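Putative sulfatase yidJ (Bacteroides fragilis, PDB 2QZU) probably hydrolyses sulfate esters as a metal-dependent member of the sulfatase family. Local coordinates at residues Ile170-Tyr175 and Pro181-Thr186; Tyr194-Asn197 and Glu202-Ala205; Glu244-Leu249 and Asn278-Ile283; Ala253-Arg258 and Tyr271-Ile276. All blocks are in the same frame, centred on the assembly; numbering follows the deposited sequence.

Contact 1: Ile170-Tyr175 and Pro181-Thr186; sequences IAYGTY and PMYWNT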
# COMPACT_ATOMS: atom_id res chain seq x y z
N ILE A 170 17.64 15.61 13.12
CA ILE A 170 17.12 15.39 11.77
C ILE A 170 16.26 14.16 11.97
O ILE A 170 16.69 13.03 11.72
CB ILE A 170 18.24 15.09 10.77
CG1 ILE A 170 19.24 16.25 10.73
CG2 ILE A 170 17.65 14.86 9.38
CD1 ILE A 170 20.48 15.98 9.92
N ALA A 171 15.04 14.38 12.43
CA ALA A 171 14.16 13.27 12.75
C ALA A 171 12.68 13.52 12.53
O ALA A 171 12.27 14.61 12.11
CB ALA A 171 14.40 12.87 14.20
N TYR A 172 11.89 12.50 12.83
CA TYR A 172 10.44 12.56 12.71
C TYR A 172 9.81 11.64 13.75
O TYR A 172 10.52 10.93 14.48
CB TYR A 172 10.02 12.13 11.30
CG TYR A 172 10.47 10.74 10.90
CD1 TYR A 172 11.77 10.51 10.43
CD2 TYR A 172 9.61 9.65 11.01
CE1 TYR A 172 12.19 9.22 10.08
CE2 TYR A 172 10.01 8.37 10.66
CZ TYR A 172 11.30 8.16 10.19
OH TYR A 172 11.70 6.89 9.84
N GLY A 173 8.48 11.67 13.86
CA GLY A 173 7.78 10.82 14.81
C GLY A 173 7.76 9.41 14.23
O GLY A 173 8.48 8.53 14.69
N THR A 174 6.89 9.20 13.24
CA THR A 174 6.83 7.93 12.53
C THR A 174 6.25 8.25 11.16
O THR A 174 5.44 9.17 11.01
CB THR A 174 6.01 6.85 13.29
OG1 THR A 174 6.30 5.56 12.70
CG2 THR A 174 4.52 7.12 13.22
N TYR A 175 6.68 7.50 10.15
CA TYR A 175 6.27 7.72 8.76
C TYR A 175 6.88 6.54 8.01
O TYR A 175 8.09 6.31 8.12
CB TYR A 175 6.88 9.03 8.28
CG TYR A 175 6.62 9.39 6.83
CD1 TYR A 175 5.54 10.19 6.47
CD2 TYR A 175 7.50 8.98 5.83
CE1 TYR A 175 5.34 10.58 5.14
CE2 TYR A 175 7.32 9.36 4.52
CZ TYR A 175 6.25 10.16 4.17
OH TYR A 175 6.11 10.56 2.87
N PRO A 181 10.80 9.90 2.44
CA PRO A 181 10.69 10.19 3.87
C PRO A 181 10.68 11.69 4.16
O PRO A 181 11.04 12.49 3.31
CB PRO A 181 11.93 9.51 4.45
CG PRO A 181 12.95 9.74 3.37
CD PRO A 181 12.15 9.40 2.11
N MSE A 182 10.23 12.05 5.36
CA MSE A 182 10.21 13.45 5.76
C MSE A 182 10.96 13.59 7.07
O MSE A 182 11.10 12.63 7.84
CB MSE A 182 8.78 14.00 5.86
CG MSE A 182 7.78 13.09 6.54
SE MSE A 182 7.95 13.08 8.45
CE MSE A 182 6.35 12.15 8.92
N TYR A 183 11.46 14.80 7.32
CA TYR A 183 12.23 15.08 8.52
C TYR A 183 12.08 16.53 8.95
O TYR A 183 11.62 17.38 8.18
CB TYR A 183 13.73 14.87 8.24
CG TYR A 183 14.10 13.50 7.74
CD1 TYR A 183 14.44 12.47 8.63
CD2 TYR A 183 14.08 13.20 6.38
CE1 TYR A 183 14.74 11.20 8.18
CE2 TYR A 183 14.38 11.93 5.91
CZ TYR A 183 14.71 10.93 6.81
OH TYR A 183 14.98 9.66 6.36
N TRP A 184 12.48 16.78 10.18
CA TRP A 184 12.52 18.12 10.74
C TRP A 184 13.99 18.28 11.08
O TRP A 184 14.57 17.39 11.71
CB TRP A 184 11.73 18.22 12.04
CG TRP A 184 10.27 18.44 11.91
CD1 TRP A 184 9.63 19.63 11.69
CD2 TRP A 184 9.25 17.46 12.06
NE1 TRP A 184 8.26 19.45 11.72
CE2 TRP A 184 8.00 18.12 11.94
CE3 TRP A 184 9.26 16.08 12.29
CZ2 TRP A 184 6.78 17.44 12.04
CZ3 TRP A 184 8.05 15.40 12.39
CH2 TRP A 184 6.83 16.09 12.27
N ASN A 185 14.60 19.38 10.64
CA ASN A 185 15.99 19.64 10.97
C ASN A 185 15.96 20.29 12.36
O ASN A 185 14.89 20.47 12.93
CB ASN A 185 16.63 20.56 9.94
CG ASN A 185 15.83 21.82 9.70
OD1 ASN A 185 15.61 22.60 10.62
ND2 ASN A 185 15.37 22.01 8.47
N THR A 186 17.12 20.66 12.89
CA THR A 186 17.19 21.23 14.23
C THR A 186 16.34 22.47 14.52
O THR A 186 15.71 22.55 15.58
CB THR A 186 18.66 21.55 14.61
OG1 THR A 186 19.45 20.36 14.47
CG2 THR A 186 18.75 22.03 16.06
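Tyr175 and the selenomethionine Met182 make the tight end of this buried contact. Met182 CG lies over the centre of the Tyr175 ring, 3.7 Å from its centroid, in a CH-pi contact. The chain of Met182 is bent at chi2 (77°), which turns SE and CE back toward the other segment. CE then presses on Tyr175 CB at 3.2 Å, and SE touches Tyr172 CB at 3.6 Å. SE also makes oblique Met-aromatic contacts with both tyrosine rings. Tyr172 and Tyr183 run alongside each other in the same direction. The edge of Tyr172 is turned to the face of Tyr183 in an offset edge-to-face pair, planes at 79°. The Tyr172 hydroxyl bonds to Asn229 and that of Tyr183 to Glu204. The backbones meet as a single antiparallel bridge between Ala171 and Trp184, at the outermost strand 168-172 of the large mixed sheet. Trp184 N gives a hydrogen bond to Ala171 O (2.9 Å), and Ala171 N gives one to Trp184 O (3.1 Å). The Trp184 ring brings its edge to Ala171 O and to Tyr172 CA. Ile170 CA adds a CA-H...O contact to Trp184 O (3.2 Å). Packing thins at partly exposed Asn185, which meets Ile170 through backbone atoms.

Contact 2: Tyr194-Asn197 and Glu202-Ala205; sequences YYVN and EYEA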
# COMPACT_ATOMS: atom_id res chain seq x y z
N TYR A 194 10.39 18.69 5.90
CA TYR A 194 10.68 18.61 4.47
C TYR A 194 10.75 17.16 4.02
O TYR A 194 11.01 16.26 4.82
CB TYR A 194 12.00 19.30 4.14
CG TYR A 194 13.20 18.71 4.87
CD1 TYR A 194 13.54 19.16 6.14
CD2 TYR A 194 13.98 17.71 4.28
CE1 TYR A 194 14.63 18.62 6.82
CE2 TYR A 194 15.07 17.17 4.96
CZ TYR A 194 15.39 17.63 6.22
OH TYR A 194 16.47 17.12 6.90
N TYR A 195 10.52 16.95 2.73
CA TYR A 195 10.58 15.61 2.15
C TYR A 195 11.90 15.46 1.39
O TYR A 195 12.45 16.45 0.90
CB TYR A 195 9.42 15.40 1.18
CG TYR A 195 8.07 15.23 1.84
CD1 TYR A 195 7.70 14.02 2.42
CD2 TYR A 195 7.16 16.29 1.89
CE1 TYR A 195 6.46 13.86 3.03
CE2 TYR A 195 5.92 16.15 2.50
CZ TYR A 195 5.58 14.93 3.07
OH TYR A 195 4.35 14.79 3.67
N VAL A 196 12.38 14.23 1.31
CA VAL A 196 13.61 13.92 0.59
C VAL A 196 13.32 12.84 -0.45
O VAL A 196 12.65 11.85 -0.16
CB VAL A 196 14.69 13.38 1.56
CG1 VAL A 196 15.96 13.04 0.80
CG2 VAL A 196 14.99 14.42 2.65
N ASN A 197 13.81 13.04 -1.68
CA ASN A 197 13.59 12.07 -2.75
C ASN A 197 14.75 11.08 -2.78
O ASN A 197 15.52 11.02 -3.74
CB ASN A 197 13.47 12.80 -4.10
CG ASN A 197 12.17 13.58 -4.23
OD1 ASN A 197 12.04 14.45 -5.09
ND2 ASN A 197 11.20 13.26 -3.39
N GLU A 202 19.38 5.59 3.12
CA GLU A 202 20.41 6.23 2.30
C GLU A 202 20.66 7.65 2.75
O GLU A 202 21.80 8.07 2.93
CB GLU A 202 19.98 6.25 0.83
CG GLU A 202 20.45 5.08 0.01
CD GLU A 202 20.08 5.23 -1.46
OE1 GLU A 202 20.35 6.31 -2.03
OE2 GLU A 202 19.53 4.27 -2.04
N TYR A 203 19.57 8.41 2.92
CA TYR A 203 19.66 9.79 3.36
C TYR A 203 20.20 9.86 4.78
O TYR A 203 21.10 10.65 5.08
CB TYR A 203 18.27 10.44 3.31
CG TYR A 203 18.25 11.87 3.83
CD1 TYR A 203 18.84 12.91 3.11
CD2 TYR A 203 17.64 12.18 5.04
CE1 TYR A 203 18.81 14.22 3.59
CE2 TYR A 203 17.61 13.47 5.53
CZ TYR A 203 18.20 14.49 4.80
OH TYR A 203 18.17 15.77 5.31
N GLU A 204 19.66 9.03 5.65
CA GLU A 204 20.09 9.00 7.03
C GLU A 204 21.57 8.68 7.16
O GLU A 204 22.28 9.32 7.94
CB GLU A 204 19.23 8.00 7.81
CG GLU A 204 17.83 8.54 8.05
CD GLU A 204 16.77 7.45 8.18
OE1 GLU A 204 17.14 6.26 8.26
OE2 GLU A 204 15.57 7.80 8.20
N ALA A 205 22.05 7.71 6.39
CA ALA A 205 23.46 7.36 6.43
C ALA A 205 24.30 8.54 5.92
O ALA A 205 25.39 8.79 6.43
CB ALA A 205 23.73 6.11 5.59
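Val196 sets its CG2 methyl over the centre of the Tyr203 ring, 3.8 Å from the centroid and 10° off the ring normal. This is a CH-pi contact. The other methyl, CG1, is shifted toward the root of the same ring and meets Tyr203 CD1 at 3.7 Å. Both branches of the valine therefore bear on one aromatic ring, and the valine stands across it. Tyr203 reaches them because its CG stands anti to the backbone N (chi1 176°), which sends the ring out from the helix. Its hydroxyl then meets that of Tyr194. The bond Tyr194 OH to Tyr203 OH is short, 2.7 Å, and either oxygen could be the donor. Each hydroxyl lies near the plane of the other ring, at its edge. Tyr203 OH also sits 3.4 Å from Tyr194 CE2. Tyr203 is thus held at its tip by a polar bond and over one face by methyl groups. The contact is small and lies near the surface. It joins strand 194-195 of a two-stranded antiparallel sheet to the early part of helix 200-213. Tyr183 of the partner strand 182-183 packs against Tyr203, and Ile170 of strand 168-172 touches both Tyr194 and Tyr203.

Contact 3: Glu244-Leu249 and Asn278-Ile283; sequences EIYKDL and NYYACI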
# COMPACT_ATOMS: atom_id res chain seq x y z
N GLU A 244 16.60 -7.19 -6.55
CA GLU A 244 17.24 -8.05 -7.55
C GLU A 244 18.06 -9.16 -6.91
O GLU A 244 18.18 -10.25 -7.47
CB GLU A 244 18.16 -7.23 -8.46
CG GLU A 244 17.69 -7.11 -9.90
CD GLU A 244 16.98 -5.80 -10.18
OE1 GLU A 244 17.63 -4.74 -10.07
OE2 GLU A 244 15.78 -5.84 -10.52
N ILE A 245 18.63 -8.88 -5.75
CA ILE A 245 19.45 -9.85 -5.04
C ILE A 245 18.67 -11.10 -4.63
O ILE A 245 19.25 -12.18 -4.53
CB ILE A 245 20.09 -9.20 -3.78
CG1 ILE A 245 21.05 -8.09 -4.21
CG2 ILE A 245 20.83 -10.25 -2.95
CD1 ILE A 245 21.58 -7.26 -3.07
N TYR A 246 17.37 -10.95 -4.42
CA TYR A 246 16.53 -12.07 -4.00
C TYR A 246 15.53 -12.55 -5.05
O TYR A 246 14.59 -13.28 -4.72
CB TYR A 246 15.80 -11.69 -2.71
CG TYR A 246 16.75 -11.38 -1.58
CD1 TYR A 246 17.35 -12.41 -0.85
CD2 TYR A 246 17.11 -10.06 -1.28
CE1 TYR A 246 18.29 -12.13 0.14
CE2 TYR A 246 18.04 -9.77 -0.28
CZ TYR A 246 18.63 -10.82 0.42
OH TYR A 246 19.56 -10.56 1.39
N LYS A 247 15.74 -12.15 -6.30
CA LYS A 247 14.84 -12.53 -7.38
C LYS A 247 14.77 -14.05 -7.57
O LYS A 247 13.76 -14.56 -8.05
CB LYS A 247 15.27 -11.87 -8.69
CG LYS A 247 16.63 -12.33 -9.21
CD LYS A 247 16.94 -11.71 -10.56
CE LYS A 247 18.29 -12.17 -11.09
NZ LYS A 247 18.59 -11.61 -12.43
N ASP A 248 15.84 -14.75 -7.21
CA ASP A 248 15.87 -16.21 -7.36
C ASP A 248 15.76 -16.95 -6.04
O ASP A 248 15.95 -18.17 -5.99
CB ASP A 248 17.16 -16.64 -8.07
CG ASP A 248 17.33 -15.98 -9.43
OD1 ASP A 248 16.39 -16.04 -10.25
OD2 ASP A 248 18.41 -15.42 -9.68
N LEU A 249 15.45 -16.23 -4.97
CA LEU A 249 15.31 -16.83 -3.65
C LEU A 249 14.22 -17.90 -3.64
O LEU A 249 13.12 -17.68 -4.15
CB LEU A 249 14.97 -15.76 -2.61
CG LEU A 249 14.79 -16.22 -1.16
CD1 LEU A 249 16.12 -16.72 -0.62
CD2 LEU A 249 14.28 -15.06 -0.31
N ASN A 278 11.06 -9.15 -0.03
CA ASN A 278 11.24 -7.71 0.14
C ASN A 278 11.76 -7.39 1.54
O ASN A 278 12.44 -6.38 1.73
CB ASN A 278 9.94 -6.97 -0.16
CG ASN A 278 9.71 -6.80 -1.66
OD1 ASN A 278 8.59 -6.58 -2.11
ND2 ASN A 278 10.79 -6.89 -2.43
N TYR A 279 11.44 -8.24 2.51
CA TYR A 279 11.93 -8.02 3.87
C TYR A 279 13.45 -8.16 3.83
O TYR A 279 14.18 -7.33 4.37
CB TYR A 279 11.34 -9.06 4.83
CG TYR A 279 11.72 -8.85 6.29
CD1 TYR A 279 11.30 -7.71 6.99
CD2 TYR A 279 12.50 -9.79 6.96
CE1 TYR A 279 11.64 -7.52 8.33
CE2 TYR A 279 12.85 -9.61 8.30
CZ TYR A 279 12.42 -8.48 8.98
OH TYR A 279 12.75 -8.31 10.31
N TYR A 280 13.93 -9.21 3.17
CA TYR A 280 15.38 -9.41 3.06
C TYR A 280 16.02 -8.29 2.25
O TYR A 280 17.13 -7.86 2.56
CB TYR A 280 15.71 -10.77 2.42
CG TYR A 280 15.46 -11.99 3.30
CD1 TYR A 280 15.35 -11.88 4.69
CD2 TYR A 280 15.39 -13.27 2.73
CE1 TYR A 280 15.17 -13.01 5.49
CE2 TYR A 280 15.22 -14.40 3.52
CZ TYR A 280 15.11 -14.26 4.89
OH TYR A 280 14.94 -15.38 5.66
N ALA A 281 15.32 -7.81 1.22
CA ALA A 281 15.85 -6.73 0.38
C ALA A 281 16.08 -5.49 1.25
O ALA A 281 17.12 -4.84 1.14
CB ALA A 281 14.86 -6.40 -0.76
N CYS A 282 15.11 -5.19 2.11
CA CYS A 282 15.22 -4.04 3.01
C CYS A 282 16.42 -4.20 3.92
O CYS A 282 17.18 -3.26 4.13
CB CYS A 282 13.96 -3.90 3.86
SG CYS A 282 12.52 -3.20 2.99
N ILE A 283 16.58 -5.40 4.48
CA ILE A 283 17.68 -5.67 5.38
C ILE A 283 19.03 -5.49 4.68
O ILE A 283 19.93 -4.87 5.23
CB ILE A 283 17.57 -7.08 5.97
CG1 ILE A 283 16.44 -7.10 7.01
CG2 ILE A 283 18.89 -7.51 6.59
CD1 ILE A 283 16.19 -8.45 7.66
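Tyr246 lays one face of its ring on the helix side chain of Tyr280. From its CB the ring extends toward the helix, with CG beside the backbone N (chi1 -61°). Tyr246 CG is still 4.2 Å from Tyr280 CB. Further out the two edges of the ring part company. On one edge, CD1 and CE1 run past Tyr280 CB and approach Tyr280 CD2. On the other, CD2 lies by Ala281 N and CA, and Tyr246 CE2 reaches the helix backbone, 3.5 Å from Tyr280 O. Tyr246 CZ comes equally near, 3.5 Å from Tyr280 CB. That methylene stands over the ring centre, with Tyr280 CB 3.6 Å from the Tyr246 centroid and 14° off the normal, in a CH-pi contact. The opposite face is touched toward its rim by Ile245 CG2, so the ring is held from both sides. At the tip, Tyr246 OH accepts from Lys52 N and shares a hydrogen bond with Thr284 OG1, one turn along the helix.

The rings of Tyr246 and Tyr280 meet obliquely, planes at 48°. Leu249 adds a second hold. Leu249 CD2 meets the edge of the other ring at Tyr280 CD2, 3.7 Å away. The Tyr280 hydroxyl bonds to Glu49. Two type I turns, from Glu244 to Lys247 and from Tyr246 to Leu249, bring Tyr246 and Leu249 to the same partner. This packs the connection between helices 240-244 and 251-254 against the long helix 267-299, within the alkaline phosphatase-like alpha/beta fold shared by sulfatases, in which helices flank a central mixed sheet.

Contact 4: Ala253-Arg258 and Tyr271-Ile276; sequences ALCKGR and YFRNNI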
# COMPACT_ATOMS: atom_id res chain seq x y z
N ALA A 253 11.56 -23.12 0.28
CA ALA A 253 12.64 -23.76 1.01
C ALA A 253 12.81 -23.14 2.39
O ALA A 253 13.22 -23.81 3.34
CB ALA A 253 13.94 -23.64 0.22
N LEU A 254 12.50 -21.86 2.50
CA LEU A 254 12.62 -21.13 3.76
C LEU A 254 11.67 -21.66 4.84
O LEU A 254 11.97 -21.58 6.03
CB LEU A 254 12.35 -19.64 3.55
CG LEU A 254 13.29 -18.87 2.62
CD1 LEU A 254 12.74 -17.47 2.39
CD2 LEU A 254 14.67 -18.81 3.24
N CYS A 255 10.54 -22.20 4.41
CA CYS A 255 9.53 -22.71 5.33
C CYS A 255 9.82 -24.12 5.82
O CYS A 255 9.08 -24.66 6.66
CB CYS A 255 8.16 -22.66 4.66
SG CYS A 255 7.70 -21.03 4.01
N LYS A 256 10.89 -24.72 5.31
CA LYS A 256 11.28 -26.08 5.69
C LYS A 256 11.61 -26.20 7.18
O LYS A 256 12.49 -25.50 7.69
CB LYS A 256 12.49 -26.51 4.86
CG LYS A 256 12.90 -27.96 5.07
CD LYS A 256 11.84 -28.90 4.52
CE LYS A 256 12.24 -30.35 4.71
NZ LYS A 256 11.25 -31.26 4.08
N GLY A 257 10.91 -27.10 7.86
CA GLY A 257 11.16 -27.30 9.28
C GLY A 257 10.65 -26.16 10.15
O GLY A 257 11.10 -25.98 11.28
N ARG A 258 9.70 -25.40 9.62
CA ARG A 258 9.12 -24.28 10.36
C ARG A 258 7.63 -24.50 10.56
O ARG A 258 6.81 -23.95 9.83
CB ARG A 258 9.35 -22.96 9.59
CG ARG A 258 10.79 -22.45 9.60
CD ARG A 258 11.23 -22.02 10.99
NE ARG A 258 10.40 -20.92 11.51
CZ ARG A 258 10.53 -19.65 11.16
NH1 ARG A 258 11.47 -19.27 10.30
NH2 ARG A 258 9.71 -18.74 11.67
N TYR A 271 0.95 -14.73 3.33
CA TYR A 271 1.47 -13.44 3.76
C TYR A 271 2.98 -13.54 3.98
O TYR A 271 3.74 -12.66 3.56
CB TYR A 271 0.78 -12.98 5.05
CG TYR A 271 1.20 -11.59 5.49
CD1 TYR A 271 0.87 -10.47 4.74
CD2 TYR A 271 1.96 -11.41 6.65
CE1 TYR A 271 1.28 -9.19 5.12
CE2 TYR A 271 2.37 -10.14 7.05
CZ TYR A 271 2.03 -9.03 6.28
OH TYR A 271 2.45 -7.78 6.67
N PHE A 272 3.42 -14.61 4.63
CA PHE A 272 4.84 -14.79 4.88
C PHE A 272 5.59 -14.92 3.57
O PHE A 272 6.57 -14.22 3.32
CB PHE A 272 5.09 -16.05 5.73
CG PHE A 272 6.55 -16.32 5.97
CD1 PHE A 272 7.22 -15.67 7.00
CD2 PHE A 272 7.25 -17.19 5.15
CE1 PHE A 272 8.59 -15.88 7.20
CE2 PHE A 272 8.61 -17.41 5.35
CZ PHE A 272 9.28 -16.76 6.37
N ARG A 273 5.12 -15.84 2.72
CA ARG A 273 5.73 -16.11 1.43
C ARG A 273 5.75 -14.92 0.47
O ARG A 273 6.68 -14.76 -0.32
CB ARG A 273 5.02 -17.29 0.77
CG ARG A 273 5.15 -18.60 1.54
CD ARG A 273 4.28 -19.69 0.92
NE ARG A 273 4.54 -21.01 1.49
CZ ARG A 273 4.19 -21.39 2.72
NH1 ARG A 273 3.56 -20.55 3.53
NH2 ARG A 273 4.46 -22.62 3.13
N ASN A 274 4.71 -14.08 0.53
CA ASN A 274 4.59 -12.92 -0.35
C ASN A 274 5.44 -11.72 0.07
O ASN A 274 5.63 -10.80 -0.72
CB ASN A 274 3.12 -12.49 -0.42
CG ASN A 274 2.84 -11.53 -1.56
OD1 ASN A 274 1.99 -10.65 -1.44
ND2 ASN A 274 3.55 -11.70 -2.67
N ASN A 275 5.95 -11.73 1.30
CA ASN A 275 6.73 -10.60 1.79
C ASN A 275 8.17 -10.86 2.24
O ASN A 275 8.92 -9.91 2.46
CB ASN A 275 5.98 -9.93 2.95
CG ASN A 275 4.70 -9.26 2.50
OD1 ASN A 275 4.73 -8.19 1.89
ND2 ASN A 275 3.57 -9.89 2.78
N ILE A 276 8.56 -12.12 2.38
CA ILE A 276 9.91 -12.42 2.84
C ILE A 276 11.02 -11.90 1.92
O ILE A 276 12.06 -11.44 2.41
CB ILE A 276 10.09 -13.95 3.08
CG1 ILE A 276 11.41 -14.21 3.82
CG2 ILE A 276 10.06 -14.71 1.76
CD1 ILE A 276 11.47 -13.59 5.21
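The guanidinium group of Arg273 carries Cys255 SG over the centre of one face, 3.7 Å above its plane. The sulfur of Cys255, SG, lies 3.7 Å from Arg273 NH2 and 3.8 Å from Arg273 CZ. The Phe272 ring meets the same sulfur obliquely, in a sulfur-aromatic contact. Cys255 SG is 4.0 Å from Phe272 CE2 and 5.0 Å from the Phe272 ring centroid, 65° off the normal. The sulfur sits in the corner between the guanidinium face and the Phe272 ring, two groups from successive helix residues. Asn275 ND2 stands over one face of the Tyr271 ring, toward its rim. Asn275 ND2 bonds to Tyr271 O at 2.9 Å, in the carbonyl plane and on a lone pair.

The arginine chain is extended from CG to NE, which carries the guanidinium out to the cysteine. NE makes a salt bridge with Glu252, and NH1 bonds to the backbone oxygens of Gly269 and Pro262. These bonds should fix the rotation of the plane beneath the sulfur.

The contact packs the end of helix 251-254 and the turn after it against the long helix 267-299. A type II turn from Cys255 to Arg258, with Gly257 at positive phi, reverses the chain just after the cysteine. The long helix is distorted at Asn275 (phi -121°), whose N makes only a weak bond to Tyr271 O; Phe272 O accepts from both Asn275 N and Ile276 N. Apart from the sulfur, Leu254 CD1 makes a separate apolar contact with Ile276 CG1 (3.8 Å) and Ile276 CG2 (3.9 Å).

How the contacts relate
From the N terminus, contact 1 comes first and closes a short loop between strands 168-172 and 182-183. Contact 2 follows in series, closing the turn from strand 194-195 into helix 200-213. The two touch: strands 182-183 and 194-195 pair in one small sheet, and Tyr183 OH probably bonds to Glu204 OE2. Together they tie this sheet to the edge of the large sheet and to a helix. Contact 3 closes a longer loop, and contact 4 is nested inside it. Both end on helix 267-299 and meet where Leu254 packs on Leu249 and Tyr280. Contacts 1 and 3 stand about 27 Å apart, centre to centre.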